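Local structure of DNA repair and telomere maintenance protein nbs1 (Schizosaccharomyces pombe, 3HUF) at residues I100-G103 with T108-A111; S159-G164 with Q296-I301; R250-M255 with S266-V271; D177-Q182 with L202-N207; E124-W129 with I138-R143. The protein acts, through FHA and BRCT domains like those in this chain, as the phosphoprotein-binding adaptor of the MRN complex in DNA double-strand break repair and telomere maintenance. One frame throughout, in Å; residues are numbered along the deposited sequence.

Contact 1 of 5, residues I100-G103 with T108-A111; sequences IQLG and TINA
I100 and I109 face each other as an antiparallel hydrogen-bonded pair, with their CA atoms 4.9 Å apart. The axes of strands 100-102 and 109-111 make an angle of 153°, so the hairpin is clearly twisted. Two backbone bonds close the pair. I100 N gives to I109 O at 2.8 Å, and I109 N gives to I100 O at 2.7 Å. The first of them is fairly straight, with 159° at the hydrogen.

The two isoleucines lie on one face of the sheet, where I100 CB meets I109 CB at 4.2 Å. On either side of this pair the apolar contact goes on. L102 CD1 touches I109 CD1 at 3.7 Å, the two side chains crossing obliquely. I100 CD1 reaches A111 CB at 4.3 Å. All four residues are buried; I109 also rests on I4 and V38, and L102 on I43 and H47.

On the other face Q101 CB meets T108 CG2 at 4.0 Å. The first torsion of T108 (chi1 55°) turns CG2 away from its own carbonyl carbon and sets OG1 between the backbone N and that carbon. From there OG1 donates to N110 OD1 at 2.8 Å, which links the two polar side chains of segment 108-111.

Strands 97-102 and 109-113 form a beta hairpin in the antiparallel sheet of the FHA beta-sandwich, between strands 79-81 and 2-6.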
# COMPACT_ATOMS: atom_id res chain seq x y z
N ILE A 100 20.34 -13.81 -3.71
CA ILE A 100 21.40 -13.41 -4.62
C ILE A 100 22.74 -13.83 -4.00
O ILE A 100 23.10 -13.37 -2.89
CB ILE A 100 21.40 -11.88 -4.87
CG1 ILE A 100 20.07 -11.43 -5.49
CG2 ILE A 100 22.60 -11.47 -5.73
CD1 ILE A 100 19.70 -10.00 -5.21
N GLN A 101 23.43 -14.72 -4.71
CA GLN A 101 24.73 -15.22 -4.31
C GLN A 101 25.83 -14.55 -5.13
O GLN A 101 25.86 -14.65 -6.35
CB GLN A 101 24.81 -16.75 -4.47
CG GLN A 101 26.02 -17.38 -3.79
CD GLN A 101 26.23 -18.85 -4.19
OE1 GLN A 101 25.31 -19.53 -4.63
NE2 GLN A 101 27.46 -19.32 -4.03
N LEU A 102 26.74 -13.89 -4.43
CA LEU A 102 27.87 -13.25 -5.07
C LEU A 102 29.07 -14.15 -4.90
O LEU A 102 29.47 -14.47 -3.77
CB LEU A 102 28.14 -11.89 -4.44
CG LEU A 102 26.94 -10.95 -4.40
CD1 LEU A 102 27.41 -9.63 -3.86
CD2 LEU A 102 26.31 -10.76 -5.79
N GLY A 103 29.63 -14.58 -6.03
CA GLY A 103 30.82 -15.41 -6.01
C GLY A 103 30.51 -16.76 -5.39
O GLY A 103 29.53 -17.41 -5.75
N THR A 108 23.80 -15.58 1.28
CA THR A 108 23.14 -14.87 0.17
C THR A 108 22.57 -13.52 0.60
O THR A 108 22.18 -13.33 1.77
CB THR A 108 22.03 -15.72 -0.46
OG1 THR A 108 21.09 -16.13 0.55
CG2 THR A 108 22.63 -16.96 -1.13
N ILE A 109 22.57 -12.58 -0.33
CA ILE A 109 21.83 -11.35 -0.15
C ILE A 109 20.38 -11.65 -0.47
O ILE A 109 20.06 -12.05 -1.59
CB ILE A 109 22.33 -10.27 -1.11
CG1 ILE A 109 23.76 -9.86 -0.74
CG2 ILE A 109 21.40 -9.04 -1.10
CD1 ILE A 109 24.39 -9.09 -1.86
N ASN A 110 19.52 -11.45 0.51
CA ASN A 110 18.10 -11.74 0.36
C ASN A 110 17.29 -10.47 0.12
O ASN A 110 17.12 -9.63 1.03
CB ASN A 110 17.60 -12.52 1.57
CG ASN A 110 18.50 -13.70 1.91
OD1 ASN A 110 18.84 -14.51 1.04
ND2 ASN A 110 18.88 -13.82 3.18
N ALA A 111 16.80 -10.33 -1.12
CA ALA A 111 15.96 -9.21 -1.53
C ALA A 111 14.50 -9.64 -1.50
O ALA A 111 14.15 -10.73 -1.96
CB ALA A 111 16.35 -8.68 -2.93

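Contact 2 of 5, residues S159-G164 with Q296-I301; sequences SSITVG and QLWKII
W298 NE1 gives its hydrogen to the backbone oxygen of Q214, while I161 N, on the facing segment, bonds to OE1 of the same glutamine. Q214 therefore bridges the two sides through its main chain and its side chain. The indole nitrogen is satisfied although the tryptophan is buried.

Directly between W298 and I161 the contact is apolar. The tip of the isoleucine does most of the touching. I161 CD1 lies 3.7 Å from W298 NE1 and 4.0 Å from W298 CE2, and it is also near W298 CZ2. It comes at the ring obliquely. Behind it, I161 CG1 is 4.1 Å from W298 NE1. The two side chains cross at about a right angle. W298 extends with CG anti to its backbone N (chi1 -173°), which carries the indole off helix 294-302 towards I161. I301 CG2, from the next turn, sits 3.7 Å above one face of the W298 ring, nearer its border than its middle.

The outer part of the contact is thin. S160 OG and K299 CE are 4.5 Å apart, and both residues are exposed.

Beyond I161 the chain enters helix 163-170, with T162 as its N-cap. M166, F169 and L170 of that helix also touch W298, and V163 packs on L243 of helix 238-246. Helix 163-170 of BRCT 1 thus meets helices 238-246 and 294-302 of BRCT 2, the three-helix interface characteristic of tandem BRCT domains.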
# COMPACT_ATOMS: atom_id res chain seq x y z
N SER A 159 -14.44 19.88 6.97
CA SER A 159 -15.59 19.39 6.21
C SER A 159 -15.69 17.86 6.22
O SER A 159 -14.81 17.17 6.74
CB SER A 159 -15.53 19.90 4.76
OG SER A 159 -14.41 19.37 4.07
N SER A 160 -16.78 17.35 5.64
CA SER A 160 -17.04 15.92 5.58
C SER A 160 -15.94 15.16 4.84
O SER A 160 -15.37 15.69 3.88
CB SER A 160 -18.37 15.66 4.86
OG SER A 160 -19.46 16.20 5.57
N ILE A 161 -15.67 13.93 5.27
CA ILE A 161 -14.74 13.06 4.52
C ILE A 161 -15.46 12.43 3.31
O ILE A 161 -16.68 12.32 3.29
CB ILE A 161 -14.10 11.93 5.40
CG1 ILE A 161 -15.16 10.99 5.99
CG2 ILE A 161 -13.17 12.54 6.47
CD1 ILE A 161 -14.59 9.71 6.61
N THR A 162 -14.68 12.03 2.31
CA THR A 162 -15.24 11.47 1.09
C THR A 162 -15.53 9.98 1.25
O THR A 162 -15.03 9.33 2.17
CB THR A 162 -14.24 11.61 -0.07
OG1 THR A 162 -13.03 10.91 0.26
CG2 THR A 162 -13.93 13.09 -0.36
N VAL A 163 -16.34 9.44 0.33
CA VAL A 163 -16.63 8.01 0.25
C VAL A 163 -15.36 7.16 0.10
O VAL A 163 -15.29 6.05 0.64
CB VAL A 163 -17.58 7.69 -0.93
CG1 VAL A 163 -18.11 6.27 -0.82
CG2 VAL A 163 -18.74 8.64 -0.94
N GLY A 164 -14.37 7.68 -0.61
CA GLY A 164 -13.09 6.98 -0.77
C GLY A 164 -12.43 6.78 0.57
O GLY A 164 -11.86 5.71 0.85
N GLN A 296 -24.79 10.21 3.75
CA GLN A 296 -25.82 10.30 4.78
C GLN A 296 -25.82 9.07 5.68
O GLN A 296 -26.06 9.17 6.89
CB GLN A 296 -27.19 10.48 4.13
CG GLN A 296 -27.46 11.90 3.61
CD GLN A 296 -28.66 11.96 2.66
OE1 GLN A 296 -28.76 11.19 1.71
NE2 GLN A 296 -29.57 12.90 2.92
N LEU A 297 -25.53 7.92 5.09
CA LEU A 297 -25.46 6.64 5.81
C LEU A 297 -24.29 6.59 6.79
O LEU A 297 -24.41 5.99 7.86
CB LEU A 297 -25.33 5.49 4.80
CG LEU A 297 -26.26 4.28 4.84
CD1 LEU A 297 -25.57 3.11 4.14
CD2 LEU A 297 -26.67 3.88 6.24
N TRP A 298 -23.16 7.20 6.42
CA TRP A 298 -21.98 7.30 7.27
C TRP A 298 -22.26 8.13 8.53
O TRP A 298 -21.82 7.78 9.62
CB TRP A 298 -20.82 7.90 6.49
CG TRP A 298 -19.48 7.92 7.19
CD1 TRP A 298 -18.89 8.99 7.78
CD2 TRP A 298 -18.56 6.82 7.34
NE1 TRP A 298 -17.66 8.64 8.30
CE2 TRP A 298 -17.43 7.31 8.04
CE3 TRP A 298 -18.58 5.47 6.95
CZ2 TRP A 298 -16.34 6.50 8.38
CZ3 TRP A 298 -17.48 4.66 7.28
CH2 TRP A 298 -16.38 5.19 7.98
N LYS A 299 -23.01 9.21 8.37
CA LYS A 299 -23.41 10.06 9.49
C LYS A 299 -24.15 9.28 10.57
O LYS A 299 -23.93 9.50 11.76
CB LYS A 299 -24.25 11.25 9.02
CG LYS A 299 -23.51 12.16 8.05
CD LYS A 299 -24.22 13.47 7.82
CE LYS A 299 -23.32 14.41 7.03
NZ LYS A 299 -23.62 15.85 7.29
N ILE A 300 -24.99 8.35 10.14
CA ILE A 300 -25.75 7.48 11.05
C ILE A 300 -24.87 6.36 11.59
O ILE A 300 -25.00 5.94 12.74
CB ILE A 300 -27.01 6.88 10.34
CG1 ILE A 300 -27.78 7.96 9.58
CG2 ILE A 300 -27.92 6.19 11.35
CD1 ILE A 300 -28.82 7.42 8.59
N ILE A 301 -23.96 5.88 10.75
CA ILE A 301 -23.13 4.71 11.06
C ILE A 301 -22.15 5.01 12.20
O ILE A 301 -21.69 4.09 12.90
CB ILE A 301 -22.44 4.20 9.78
CG1 ILE A 301 -22.82 2.75 9.53
CG2 ILE A 301 -20.93 4.44 9.77
CD1 ILE A 301 -23.46 2.58 8.21

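Contact 3 of 5, residues R250-M255 with S266-V271; sequences RISTFM and SKTDFV
F254 and V271 make the apolar part of this contact, while S252 and T268 only come near each other. Both parts are loose, and together they bury only 98 Å² over the two segments.

The apolar touch is at the ring's edge. F254 CZ lies 4.4 Å from V271 CG1, and the methyl sits near the plane of the ring. The residues belong to strands 250-254 and 270-273, and strand 230-234 lies between these two in the sheet. The ring of F254 also lies against A232 and L234 of that middle strand.

The two hydroxyls make no comparable contact. S252 OG is 4.3 Å from T268 OG1, and no bond joins them. The CA atoms of these residues are 8.0 Å apart, the nearest such pair across the two segments. T268 lies in the loop that leads into strand 270-273.

The backbone hydrogen bonds of segment 250-255 run to the middle strand, where R250 and S252 both pair with C231 and F254 pairs with M233; on the other side D269 OD2 accepts from S230 N, which ties the loop before strand 270-273 to the start of strand 230-234.

The two faces of the sheet differ. I251 turns away from the other segment, onto H241 and L244 of helix 238-246. S252 and F254 point the opposite way, toward T268 and V271 respectively.

The arrangement is that of second-neighbour strands in the four-stranded parallel sheet of a BRCT domain, here the BRCT 2 domain, with strand 250-254 at the sheet's edge.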
# COMPACT_ATOMS: atom_id res chain seq x y z
N ARG A 250 -27.74 -6.24 3.17
CA ARG A 250 -28.13 -7.13 2.09
C ARG A 250 -28.44 -6.25 0.89
O ARG A 250 -29.23 -5.33 0.99
CB ARG A 250 -29.35 -7.94 2.53
CG ARG A 250 -30.10 -8.72 1.46
CD ARG A 250 -31.01 -9.72 2.15
NE ARG A 250 -32.21 -10.07 1.39
CZ ARG A 250 -33.14 -10.92 1.83
NH1 ARG A 250 -32.99 -11.51 3.00
NH2 ARG A 250 -34.22 -11.19 1.09
N ILE A 251 -27.78 -6.49 -0.24
CA ILE A 251 -27.88 -5.58 -1.38
C ILE A 251 -28.58 -6.22 -2.57
O ILE A 251 -28.33 -7.38 -2.90
CB ILE A 251 -26.49 -5.07 -1.82
CG1 ILE A 251 -25.66 -4.68 -0.60
CG2 ILE A 251 -26.61 -3.88 -2.77
CD1 ILE A 251 -24.20 -5.04 -0.73
N SER A 252 -29.46 -5.46 -3.21
CA SER A 252 -30.09 -5.88 -4.45
C SER A 252 -29.80 -4.85 -5.53
O SER A 252 -30.22 -3.69 -5.43
CB SER A 252 -31.60 -6.05 -4.27
OG SER A 252 -31.87 -6.92 -3.18
N THR A 253 -29.07 -5.27 -6.56
CA THR A 253 -28.67 -4.38 -7.65
C THR A 253 -29.72 -4.41 -8.75
O THR A 253 -30.09 -5.47 -9.24
CB THR A 253 -27.28 -4.79 -8.21
OG1 THR A 253 -26.32 -4.75 -7.15
CG2 THR A 253 -26.83 -3.87 -9.34
N PHE A 254 -30.21 -3.23 -9.12
CA PHE A 254 -31.14 -3.11 -10.24
C PHE A 254 -30.52 -2.36 -11.42
O PHE A 254 -29.49 -1.69 -11.29
CB PHE A 254 -32.50 -2.50 -9.82
CG PHE A 254 -32.39 -1.18 -9.10
CD1 PHE A 254 -32.35 0.02 -9.80
CD2 PHE A 254 -32.35 -1.13 -7.71
CE1 PHE A 254 -32.25 1.24 -9.13
CE2 PHE A 254 -32.25 0.08 -7.03
CZ PHE A 254 -32.20 1.27 -7.74
N MET A 255 -31.17 -2.49 -12.57
CA MET A 255 -30.61 -2.01 -13.82
C MET A 255 -31.16 -0.63 -14.21
O MET A 255 -30.41 0.21 -14.73
CB MET A 255 -30.90 -3.03 -14.93
CG MET A 255 -30.25 -4.39 -14.72
SD MET A 255 -30.44 -5.44 -16.18
CE MET A 255 -29.44 -4.52 -17.36
N SER A 266 -40.85 -3.46 -1.12
CA SER A 266 -41.30 -3.86 0.22
C SER A 266 -40.32 -4.79 0.95
O SER A 266 -40.40 -4.94 2.17
CB SER A 266 -42.71 -4.48 0.18
OG SER A 266 -42.79 -5.52 -0.77
N LYS A 267 -39.41 -5.41 0.20
CA LYS A 267 -38.40 -6.27 0.80
C LYS A 267 -37.19 -5.44 1.19
O LYS A 267 -36.45 -5.78 2.12
CB LYS A 267 -38.00 -7.38 -0.17
N THR A 268 -36.99 -4.34 0.46
CA THR A 268 -35.82 -3.49 0.60
C THR A 268 -36.11 -2.29 1.52
O THR A 268 -37.05 -1.53 1.29
CB THR A 268 -35.31 -3.05 -0.79
OG1 THR A 268 -34.57 -4.13 -1.39
CG2 THR A 268 -34.41 -1.83 -0.70
N ASP A 269 -35.28 -2.15 2.55
CA ASP A 269 -35.47 -1.13 3.58
C ASP A 269 -35.19 0.32 3.12
O ASP A 269 -35.87 1.24 3.56
CB ASP A 269 -34.69 -1.50 4.84
CG ASP A 269 -35.17 -2.82 5.46
OD1 ASP A 269 -36.40 -3.02 5.56
OD2 ASP A 269 -34.32 -3.65 5.83
N PHE A 270 -34.20 0.50 2.24
CA PHE A 270 -33.92 1.80 1.62
C PHE A 270 -33.11 1.69 0.33
O PHE A 270 -32.47 0.67 0.06
CB PHE A 270 -33.21 2.75 2.60
CG PHE A 270 -31.92 2.21 3.16
CD1 PHE A 270 -30.72 2.37 2.46
CD2 PHE A 270 -31.90 1.55 4.38
CE1 PHE A 270 -29.54 1.88 2.97
CE2 PHE A 270 -30.72 1.05 4.89
CZ PHE A 270 -29.53 1.22 4.18
N VAL A 271 -33.13 2.76 -0.46
CA VAL A 271 -32.31 2.87 -1.67
C VAL A 271 -31.05 3.70 -1.38
O VAL A 271 -31.13 4.82 -0.87
CB VAL A 271 -33.11 3.51 -2.84
CG1 VAL A 271 -32.22 3.75 -4.05
CG2 VAL A 271 -34.29 2.63 -3.22

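Contact 4 of 5, residues D177-Q182 with L202-N207; sequences DDSYLQ and LECFKN
This is a small contact between two helices at the BRCT 1 domain, made on one side by C204. Its sulfur docks at the start of helix 178-184, the helix that follows the edge strand 174-176 of the parallel BRCT sheet. The partner is helix 198-209, which comes next in the chain. It also covers that edge strand, with F205 resting on V174 and I175.

The cysteine carries the whole contact on its side. CA of C204 and CA of Y180 are 6.7 Å apart, a close approach for two helices. SG is anti to the backbone N of C204 (chi1 178°), and this sends it straight across the gap. Three side chains meet it there. Y180 CB touches C204 SG at 4.0 Å, as an apolar neighbour. S179 OG is 4.1 Å from C204 SG. D177 OD2 is nearer still, 3.4 Å from C204 SG. A carboxylate so close would probably favour the neutral thiol.

Y180 reaches back toward the N-terminal end of helix 198-209, where it touches D200 and A201. Its hydroxyl is hydrogen-bonded to L197 O, just before that helix begins. Tyrosine and cysteine thus join the two helices at successive points. D177 also touches I208, further along.

D177 is the N-cap of helix 178-184. Its carboxylate accepts a weak capping bond, from S179 N to D177 OD2 at 3.2 Å. The same oxygen is gripped more tightly by the serine hydroxyl: S179 OG donates to D177 OD2 at 2.7 Å, arriving on the syn side and 17° out of the carboxylate plane.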
# COMPACT_ATOMS: atom_id res chain seq x y z
N ASP A 177 -2.05 11.35 5.50
CA ASP A 177 -2.25 12.63 4.88
C ASP A 177 -0.95 13.25 4.42
O ASP A 177 0.10 12.63 4.46
CB ASP A 177 -3.06 13.58 5.79
CG ASP A 177 -2.36 13.93 7.10
OD1 ASP A 177 -3.04 14.51 7.96
OD2 ASP A 177 -1.15 13.66 7.30
N ASP A 178 -1.09 14.50 3.96
CA ASP A 178 -0.03 15.40 3.54
C ASP A 178 1.23 15.38 4.40
O ASP A 178 2.34 15.36 3.88
CB ASP A 178 -0.64 16.82 3.61
CG ASP A 178 0.02 17.78 2.67
OD1 ASP A 178 -0.41 17.82 1.50
OD2 ASP A 178 0.94 18.51 3.12
N SER A 179 1.06 15.40 5.72
CA SER A 179 2.20 15.44 6.66
C SER A 179 3.10 14.20 6.53
O SER A 179 4.32 14.30 6.63
CB SER A 179 1.72 15.64 8.11
OG SER A 179 1.07 14.48 8.61
N TYR A 180 2.50 13.03 6.30
CA TYR A 180 3.29 11.83 6.05
C TYR A 180 3.98 11.90 4.68
O TYR A 180 5.13 11.46 4.53
CB TYR A 180 2.44 10.57 6.16
CG TYR A 180 3.21 9.30 5.87
CD1 TYR A 180 4.12 8.77 6.80
CD2 TYR A 180 3.06 8.64 4.66
CE1 TYR A 180 4.83 7.60 6.51
CE2 TYR A 180 3.76 7.48 4.36
CZ TYR A 180 4.64 6.96 5.30
OH TYR A 180 5.33 5.81 4.97
N LEU A 181 3.30 12.45 3.68
CA LEU A 181 3.90 12.62 2.37
C LEU A 181 5.12 13.53 2.45
O LEU A 181 6.15 13.25 1.84
CB LEU A 181 2.88 13.16 1.36
CG LEU A 181 1.67 12.26 1.09
CD1 LEU A 181 0.68 12.96 0.17
CD2 LEU A 181 2.07 10.90 0.51
N GLN A 182 5.02 14.60 3.23
CA GLN A 182 6.14 15.51 3.45
C GLN A 182 7.36 14.76 4.04
O GLN A 182 8.49 14.98 3.62
CB GLN A 182 5.72 16.68 4.35
CG GLN A 182 4.77 17.65 3.64
CD GLN A 182 4.25 18.75 4.55
OE1 GLN A 182 4.68 18.87 5.70
NE2 GLN A 182 3.33 19.57 4.04
N LEU A 202 1.42 4.55 10.35
CA LEU A 202 0.44 4.07 11.33
C LEU A 202 0.23 5.12 12.41
O LEU A 202 -0.90 5.29 12.88
CB LEU A 202 0.88 2.75 11.97
CG LEU A 202 0.97 1.54 11.03
CD1 LEU A 202 1.82 0.43 11.62
CD2 LEU A 202 -0.42 1.00 10.63
N GLU A 203 1.30 5.82 12.80
CA GLU A 203 1.19 6.88 13.80
C GLU A 203 0.37 8.04 13.27
O GLU A 203 -0.44 8.62 13.99
CB GLU A 203 2.57 7.38 14.25
CG GLU A 203 3.18 6.60 15.39
CD GLU A 203 2.25 6.52 16.60
OE1 GLU A 203 1.89 7.57 17.17
OE2 GLU A 203 1.87 5.39 16.98
N CYS A 204 0.62 8.37 12.00
CA CYS A 204 -0.15 9.39 11.31
C CYS A 204 -1.64 9.03 11.31
O CYS A 204 -2.49 9.85 11.66
CB CYS A 204 0.38 9.53 9.87
SG CYS A 204 -0.53 10.74 8.85
N PHE A 205 -1.94 7.79 10.94
CA PHE A 205 -3.30 7.26 10.88
C PHE A 205 -3.98 7.39 12.24
O PHE A 205 -5.05 8.00 12.34
CB PHE A 205 -3.26 5.80 10.41
CG PHE A 205 -4.62 5.14 10.24
CD1 PHE A 205 -5.79 5.89 10.09
CD2 PHE A 205 -4.71 3.76 10.20
CE1 PHE A 205 -7.03 5.26 9.93
CE2 PHE A 205 -5.94 3.12 10.04
CZ PHE A 205 -7.10 3.88 9.90
N LYS A 206 -3.33 6.86 13.29
CA LYS A 206 -3.87 6.88 14.63
C LYS A 206 -4.14 8.31 15.12
O LYS A 206 -5.10 8.54 15.84
CB LYS A 206 -2.95 6.14 15.61
CG LYS A 206 -2.92 4.64 15.34
CD LYS A 206 -2.15 3.85 16.43
CE LYS A 206 -1.60 2.51 15.85
NZ LYS A 206 -1.14 1.56 16.92
N ASN A 207 -3.29 9.25 14.71
CA ASN A 207 -3.47 10.64 15.14
C ASN A 207 -4.63 11.28 14.38
O ASN A 207 -5.43 12.00 14.98
CB ASN A 207 -2.15 11.43 15.00
CG ASN A 207 -2.16 12.71 15.78
OD1 ASN A 207 -2.21 12.72 17.03
ND2 ASN A 207 -2.10 13.84 15.06

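Contact 5 of 5, residues E124-W129 with I138-R143; sequences EMLSQW and IPTGLR
L126 projects from helix 123-134 onto strand 140-141 and the following L142. Its CB already touches, at 3.9 Å from L142 CD2. CG is anti to the backbone N (chi1 -178°), which holds the branch over the strand. The two methyls then part. L126 CD1 goes to the threonine, 3.7 Å from both T140 CB and T140 OG1. L126 CD2 goes the other way along the strand. It lies 3.8 Å from G141 C, against the backbone, and 3.8 Å from L142 CD2.

G141 has no side chain, and a CB there would point away from the helix, so the methyl lies against bare backbone. The G141 backbone is hydrogen-bonded to I118 and F120 of strand 118-120, and the side chain of F120 also touches L126. T140 OG1 has a weak hydrogen bond to N134 OD1, near the end of the same helix.

Strand 118-120, helix 123-134 and strand 140-141 form a beta-alpha-beta crossover. L126 is one of the residues that seat its helix on the parallel sheet of the BRCT 1 domain.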
# COMPACT_ATOMS: atom_id res chain seq x y z
N GLU A 124 -5.42 16.24 -8.33
CA GLU A 124 -4.40 17.29 -8.24
C GLU A 124 -3.34 16.89 -7.20
O GLU A 124 -2.17 17.20 -7.36
CB GLU A 124 -5.02 18.67 -7.95
CG GLU A 124 -4.05 19.85 -8.19
CD GLU A 124 -4.71 21.11 -8.79
OE1 GLU A 124 -5.96 21.23 -8.82
OE2 GLU A 124 -3.95 21.99 -9.24
N MET A 125 -3.77 16.17 -6.17
CA MET A 125 -2.89 15.60 -5.16
C MET A 125 -2.01 14.49 -5.76
O MET A 125 -0.80 14.48 -5.55
CB MET A 125 -3.73 15.01 -4.03
CG MET A 125 -4.19 16.03 -3.03
SD MET A 125 -3.23 15.84 -1.53
CE MET A 125 -4.45 15.10 -0.46
N LEU A 126 -2.62 13.58 -6.49
CA LEU A 126 -1.90 12.55 -7.21
C LEU A 126 -0.83 13.14 -8.14
O LEU A 126 0.31 12.72 -8.09
CB LEU A 126 -2.86 11.64 -7.99
CG LEU A 126 -2.24 10.46 -8.76
CD1 LEU A 126 -1.35 9.60 -7.87
CD2 LEU A 126 -3.28 9.60 -9.40
N SER A 127 -1.19 14.14 -8.95
CA SER A 127 -0.25 14.72 -9.91
C SER A 127 0.90 15.45 -9.22
O SER A 127 2.01 15.52 -9.74
CB SER A 127 -0.96 15.70 -10.85
OG SER A 127 -1.36 16.85 -10.12
N GLN A 128 0.65 15.99 -8.03
CA GLN A 128 1.70 16.68 -7.33
C GLN A 128 2.70 15.72 -6.63
O GLN A 128 3.90 16.00 -6.59
CB GLN A 128 1.11 17.74 -6.39
CG GLN A 128 1.38 17.55 -4.93
CD GLN A 128 1.13 18.82 -4.14
OE1 GLN A 128 0.19 19.57 -4.44
NE2 GLN A 128 1.98 19.08 -3.15
N TRP A 129 2.21 14.58 -6.14
CA TRP A 129 3.03 13.69 -5.33
C TRP A 129 3.53 12.41 -6.04
O TRP A 129 4.44 11.75 -5.54
CB TRP A 129 2.27 13.30 -4.06
CG TRP A 129 2.18 14.37 -3.02
CD1 TRP A 129 1.06 15.10 -2.67
CD2 TRP A 129 3.24 14.84 -2.16
NE1 TRP A 129 1.37 15.98 -1.65
CE2 TRP A 129 2.69 15.83 -1.32
CE3 TRP A 129 4.59 14.50 -2.02
CZ2 TRP A 129 3.46 16.50 -0.36
CZ3 TRP A 129 5.34 15.17 -1.06
CH2 TRP A 129 4.78 16.16 -0.25
N ILE A 138 7.19 3.38 -5.05
CA ILE A 138 5.83 3.28 -4.52
C ILE A 138 4.81 3.58 -5.63
O ILE A 138 4.70 4.71 -6.05
CB ILE A 138 5.60 4.18 -3.25
CG1 ILE A 138 6.59 3.81 -2.13
CG2 ILE A 138 4.12 4.04 -2.72
CD1 ILE A 138 6.72 4.93 -1.02
N PRO A 139 4.09 2.54 -6.11
CA PRO A 139 3.01 2.79 -7.07
C PRO A 139 1.88 3.59 -6.43
O PRO A 139 1.62 3.48 -5.22
CB PRO A 139 2.54 1.39 -7.48
CG PRO A 139 3.63 0.44 -7.02
CD PRO A 139 4.23 1.10 -5.80
N THR A 140 1.23 4.41 -7.25
CA THR A 140 0.17 5.31 -6.80
C THR A 140 -0.95 5.29 -7.82
O THR A 140 -0.74 4.88 -8.99
CB THR A 140 0.68 6.74 -6.72
OG1 THR A 140 1.35 7.06 -7.95
CG2 THR A 140 1.67 6.91 -5.57
N GLY A 141 -2.13 5.76 -7.41
CA GLY A 141 -3.29 5.82 -8.28
C GLY A 141 -4.47 6.48 -7.60
O GLY A 141 -4.39 6.86 -6.43
N LEU A 142 -5.56 6.58 -8.35
CA LEU A 142 -6.76 7.27 -7.91
C LEU A 142 -7.89 6.25 -7.70
O LEU A 142 -8.60 6.31 -6.71
CB LEU A 142 -7.19 8.27 -9.00
CG LEU A 142 -7.57 9.70 -8.61
CD1 LEU A 142 -8.99 9.84 -8.06
CD2 LEU A 142 -6.54 10.31 -7.63
N ARG A 143 -8.00 5.31 -8.62
CA ARG A 143 -9.10 4.33 -8.63
C ARG A 143 -8.87 3.26 -7.58
O ARG A 143 -7.76 3.10 -7.06
CB ARG A 143 -9.23 3.67 -10.01
CG ARG A 143 -9.44 4.64 -11.14
CD ARG A 143 -10.79 5.27 -11.05
NE ARG A 143 -10.75 6.70 -11.39
CZ ARG A 143 -11.24 7.67 -10.61
NH1 ARG A 143 -11.81 7.37 -9.45
NH2 ARG A 143 -11.17 8.93 -11.01

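Overall arrangement
The contacts run along an elongated chain in three domains. Contact 1 comes first, in the FHA sheet, about 57 Å between centres from contact 3 in BRCT 2. Contacts 5 and 4 follow in BRCT 1, their centres 16 Å apart. They touch where W129 of helix 123-134 packs on L181 and Q182 of helix 178-184. Contact 2 joins BRCT 1 to BRCT 2 and brings together segments 132 residues apart; contacts 3 and 4 fall within that span. Its centre is about 20 Å from each of them. The FHA and BRCT domains recognise phosphorylated proteins, and contact 2 helps set the two BRCT domains against each other.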